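Local structure of D-alanyl-D-alanine carboxypeptidase (Penicillin binding protein) family protein (Francisella tularensis subsp. tularensis, 6OSU) at residues P90-N94 with Y104-G108; N126-I130 with P164-P168. The protein probably trims the terminal D-alanine from peptidoglycan precursor peptides, as a serine-type D-Ala-D-Ala carboxypeptidase of the peptidase S11 family. One frame throughout, in Å; residues are numbered along the deposited sequence.

Interaction 1. Residues P90-N94 with Y104-G108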
# COMPACT_ATOMS: atom_id res chain seq x y z
N PRO A 90 -11.51 4.85 27.34
CA PRO A 90 -10.76 5.02 28.59
C PRO A 90 -9.35 4.48 28.45
O PRO A 90 -9.10 3.48 27.76
CB PRO A 90 -11.58 4.21 29.60
CG PRO A 90 -12.25 3.16 28.76
CD PRO A 90 -12.55 3.81 27.44
N ILE A 91 -8.41 5.15 29.10
CA ILE A 91 -7.01 4.75 29.09
C ILE A 91 -6.73 4.00 30.39
O ILE A 91 -6.75 4.59 31.47
CB ILE A 91 -6.08 5.96 28.95
CG1 ILE A 91 -6.52 6.85 27.78
CG2 ILE A 91 -4.64 5.50 28.77
CD1 ILE A 91 -6.50 6.16 26.44
N SER A 92 -6.48 2.70 30.28
CA SER A 92 -6.10 1.92 31.44
C SER A 92 -4.69 2.27 31.88
O SER A 92 -3.90 2.86 31.14
CB SER A 92 -6.19 0.42 31.13
OG SER A 92 -5.29 0.06 30.09
N GLU A 93 -4.37 1.91 33.13
CA GLU A 93 -3.00 2.08 33.60
C GLU A 93 -2.04 1.17 32.85
O GLU A 93 -0.86 1.51 32.70
CB GLU A 93 -2.92 1.83 35.11
CG GLU A 93 -2.78 3.10 35.92
CD GLU A 93 -3.42 3.00 37.29
OE1 GLU A 93 -3.16 2.00 38.00
OE2 GLU A 93 -4.19 3.91 37.66
N ASN A 94 -2.52 0.02 32.37
CA ASN A 94 -1.68 -0.82 31.52
C ASN A 94 -1.27 -0.09 30.25
O ASN A 94 -0.10 -0.08 29.88
CB ASN A 94 -2.42 -2.12 31.18
CG ASN A 94 -1.64 -2.99 30.21
OD1 ASN A 94 -0.55 -3.47 30.53
ND2 ASN A 94 -2.19 -3.20 29.02
N TYR A 104 1.60 9.81 24.85
CA TYR A 104 1.48 10.39 26.19
C TYR A 104 0.02 10.60 26.58
O TYR A 104 -0.39 11.70 26.95
CB TYR A 104 2.29 11.69 26.30
CG TYR A 104 3.77 11.44 26.06
CD1 TYR A 104 4.61 11.04 27.09
CD2 TYR A 104 4.31 11.57 24.79
CE1 TYR A 104 5.95 10.79 26.87
CE2 TYR A 104 5.65 11.32 24.55
CZ TYR A 104 6.47 10.94 25.60
OH TYR A 104 7.80 10.69 25.38
N VAL A 105 -0.76 9.52 26.52
CA VAL A 105 -2.10 9.49 27.08
C VAL A 105 -1.99 9.09 28.55
O VAL A 105 -1.17 8.24 28.92
CB VAL A 105 -3.01 8.52 26.30
CG1 VAL A 105 -3.36 9.10 24.94
CG2 VAL A 105 -2.34 7.16 26.15
N LYS A 106 -2.81 9.71 29.39
CA LYS A 106 -2.77 9.49 30.83
C LYS A 106 -3.79 8.42 31.24
O LYS A 106 -4.85 8.27 30.62
CB LYS A 106 -3.06 10.78 31.59
CG LYS A 106 -2.03 11.88 31.40
CD LYS A 106 -2.49 13.16 32.09
CE LYS A 106 -1.34 14.13 32.30
NZ LYS A 106 -0.72 14.56 31.02
N ALA A 107 -3.46 7.69 32.30
CA ALA A 107 -4.38 6.70 32.84
C ALA A 107 -5.61 7.38 33.43
O ALA A 107 -5.50 8.40 34.12
CB ALA A 107 -3.68 5.86 33.90
N GLY A 108 -6.78 6.80 33.17
CA GLY A 108 -8.03 7.35 33.65
C GLY A 108 -8.66 8.40 32.76
O GLY A 108 -9.80 8.79 33.01
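Ile91 and Gly108 pair through their backbones at the neck of a short loop, where the chain leaving strand 88-90 meets the run that leads into strand 110-112. Gly108 N donates to Ile91 O over 2.8 Å, and the bond is almost straight, with 173° at the hydrogen. The same oxygen also receives a CA-H contact from Ala107, whose CA lies 3.5 Å from Ile91 O. Gly108 has a positive phi of 87°, a conformation that suits glycine. The Ile91 side chain meets the other segment with its branched base: CB lies 3.1 Å from Lys106 O, and CG2, held anti to the backbone N by a chi1 of -50°, reaches Val105 CG2 at 3.9 Å. The two apolar side chains cross at about a right angle and form the buried part of the contact. At the more open end, the Ala107 methyl lies against the bent chain of Glu93, with Ala107 CB 3.5 Å from Glu93 CG. Ser92 begins helix 93-96 as its N-cap, its OG bonded to Ala95 N and also to Glu134 of helix 126-137. Ile91 and Val105 both lean on Val111 of strand 110-112, Ile91 also touches Ala131 of helix 126-137, and Ala96 of helix 93-96 packs against both Ile91 and Ala107.

Interaction 2. Residues N126-I130 with P164-P168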
# COMPACT_ATOMS: atom_id res chain seq x y z
N ASN A 126 2.78 3.32 21.51
CA ASN A 126 2.34 2.01 21.98
C ASN A 126 1.17 2.14 22.95
O ASN A 126 0.28 1.28 22.97
CB ASN A 126 3.51 1.27 22.62
CG ASN A 126 4.61 0.96 21.63
OD1 ASN A 126 4.34 0.55 20.51
ND2 ASN A 126 5.86 1.18 22.04
N ASP A 127 1.15 3.19 23.77
CA ASP A 127 0.04 3.38 24.70
C ASP A 127 -1.28 3.56 23.96
O ASP A 127 -2.31 3.03 24.39
CB ASP A 127 0.32 4.57 25.63
CG ASP A 127 0.78 5.82 24.88
OD1 ASP A 127 0.87 5.79 23.64
OD2 ASP A 127 1.05 6.84 25.56
N ALA A 128 -1.27 4.27 22.83
CA ALA A 128 -2.49 4.43 22.05
C ALA A 128 -2.92 3.11 21.41
O ALA A 128 -4.11 2.77 21.42
CB ALA A 128 -2.30 5.50 20.98
N THR A 129 -1.96 2.36 20.86
CA THR A 129 -2.27 1.06 20.28
C THR A 129 -2.88 0.13 21.31
O THR A 129 -3.88 -0.55 21.03
CB THR A 129 -1.00 0.44 19.69
OG1 THR A 129 -0.38 1.38 18.80
CG2 THR A 129 -1.33 -0.83 18.92
N ILE A 130 -2.30 0.08 22.51
CA ILE A 130 -2.81 -0.80 23.55
C ILE A 130 -4.20 -0.36 24.00
O ILE A 130 -5.06 -1.19 24.31
CB ILE A 130 -1.81 -0.87 24.72
CG1 ILE A 130 -0.53 -1.57 24.28
CG2 ILE A 130 -2.42 -1.56 25.93
CD1 ILE A 130 -0.78 -2.86 23.51
N PRO A 164 -0.35 -6.47 19.83
CA PRO A 164 -0.92 -5.44 18.93
C PRO A 164 0.03 -4.34 18.50
O PRO A 164 -0.31 -3.59 17.57
CB PRO A 164 -2.07 -4.85 19.76
CG PRO A 164 -2.34 -5.84 20.85
CD PRO A 164 -1.01 -6.44 21.15
N ASP A 165 1.20 -4.19 19.13
CA ASP A 165 2.03 -3.02 18.87
C ASP A 165 3.39 -3.32 18.26
O ASP A 165 4.11 -2.38 17.90
CB ASP A 165 2.22 -2.19 20.15
CG ASP A 165 2.65 -3.03 21.33
OD1 ASP A 165 2.85 -4.25 21.16
OD2 ASP A 165 2.79 -2.46 22.43
N GLY A 166 3.77 -4.59 18.13
CA GLY A 166 5.02 -4.94 17.50
C GLY A 166 6.23 -4.93 18.40
O GLY A 166 7.36 -4.96 17.89
N LEU A 167 6.04 -4.89 19.71
CA LEU A 167 7.17 -4.98 20.63
C LEU A 167 7.71 -6.41 20.62
O LEU A 167 6.93 -7.36 20.64
CB LEU A 167 6.75 -4.57 22.04
CG LEU A 167 6.39 -3.08 22.17
CD1 LEU A 167 5.85 -2.77 23.55
CD2 LEU A 167 7.60 -2.20 21.84
N PRO A 168 9.03 -6.59 20.61
CA PRO A 168 9.59 -7.93 20.43
C PRO A 168 9.21 -8.89 21.55
O PRO A 168 8.78 -8.49 22.64
CB PRO A 168 11.11 -7.68 20.40
CG PRO A 168 11.29 -6.34 21.05
CD PRO A 168 10.07 -5.55 20.70
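Thr129 and Asn126, one helical turn apart on helix 126-137, face the loop 164-168, and the fit is closest where the Thr129 methyl meets the backbone of Pro164. There Thr129 CG2 stands 3.2 Å from Pro164 O, an oxygen that also accepts a bond from the hydroxyl of Thr70. A chi1 of -53° sets the methyl anti to the backbone N of Thr129 and leaves OG1 beside that N, where it bonds to Gly125 O. Next to it the Asn126 side chain crosses that of Asp165 at about a right angle: OD1 of Asn126 is 3.5 Å from Asp165 CB, and the amide and carboxylate planes stand 78° apart, so the two flat groups do not stack. Asn126 follows Ser124 and Gly125 and so probably ends the SxN motif of the penicillin-binding protein fold. In keeping with that, its OD1 bonds to NZ of Lys67, the predicted proton acceptor, which Asp165 O also binds, while its ND2 is held by Gly99 O. The fit slackens away from this site. Ile130 CD1 is 3.8 Å from Asp165 OD2 and only loosely approaches the Pro164 ring, with Ile130 CD1 4.3 Å from Pro164 CG. On the partly exposed side, Leu167 approaches Asn126 from the opposite direction and brings a single methyl near the amide, with Leu167 CD2 3.8 Å from Asn126 ND2.

From the N terminus, interaction 1 comes first: it closes the nine-residue loop 95-103, and the chain then continues through strand 110-112 and helix 113-123. Interaction 2 follows, closing a longer, largely helical excursion of 33 residues that holds the rest of helix 126-137 and helix 140-154. The two loops stand in series, neither enclosing nor crossing the other, with centres about 14 Å apart. Helix 126-137 joins them: Asp127 OD2 lies 3.1 Å from Tyr104 N in a weak hydrogen bond, Asp127 OD1 takes Met103 N, and Ile130 packs against Asn94. Its start thus connects the 95-103 loop with the segment 164-168 beside helix 66-79.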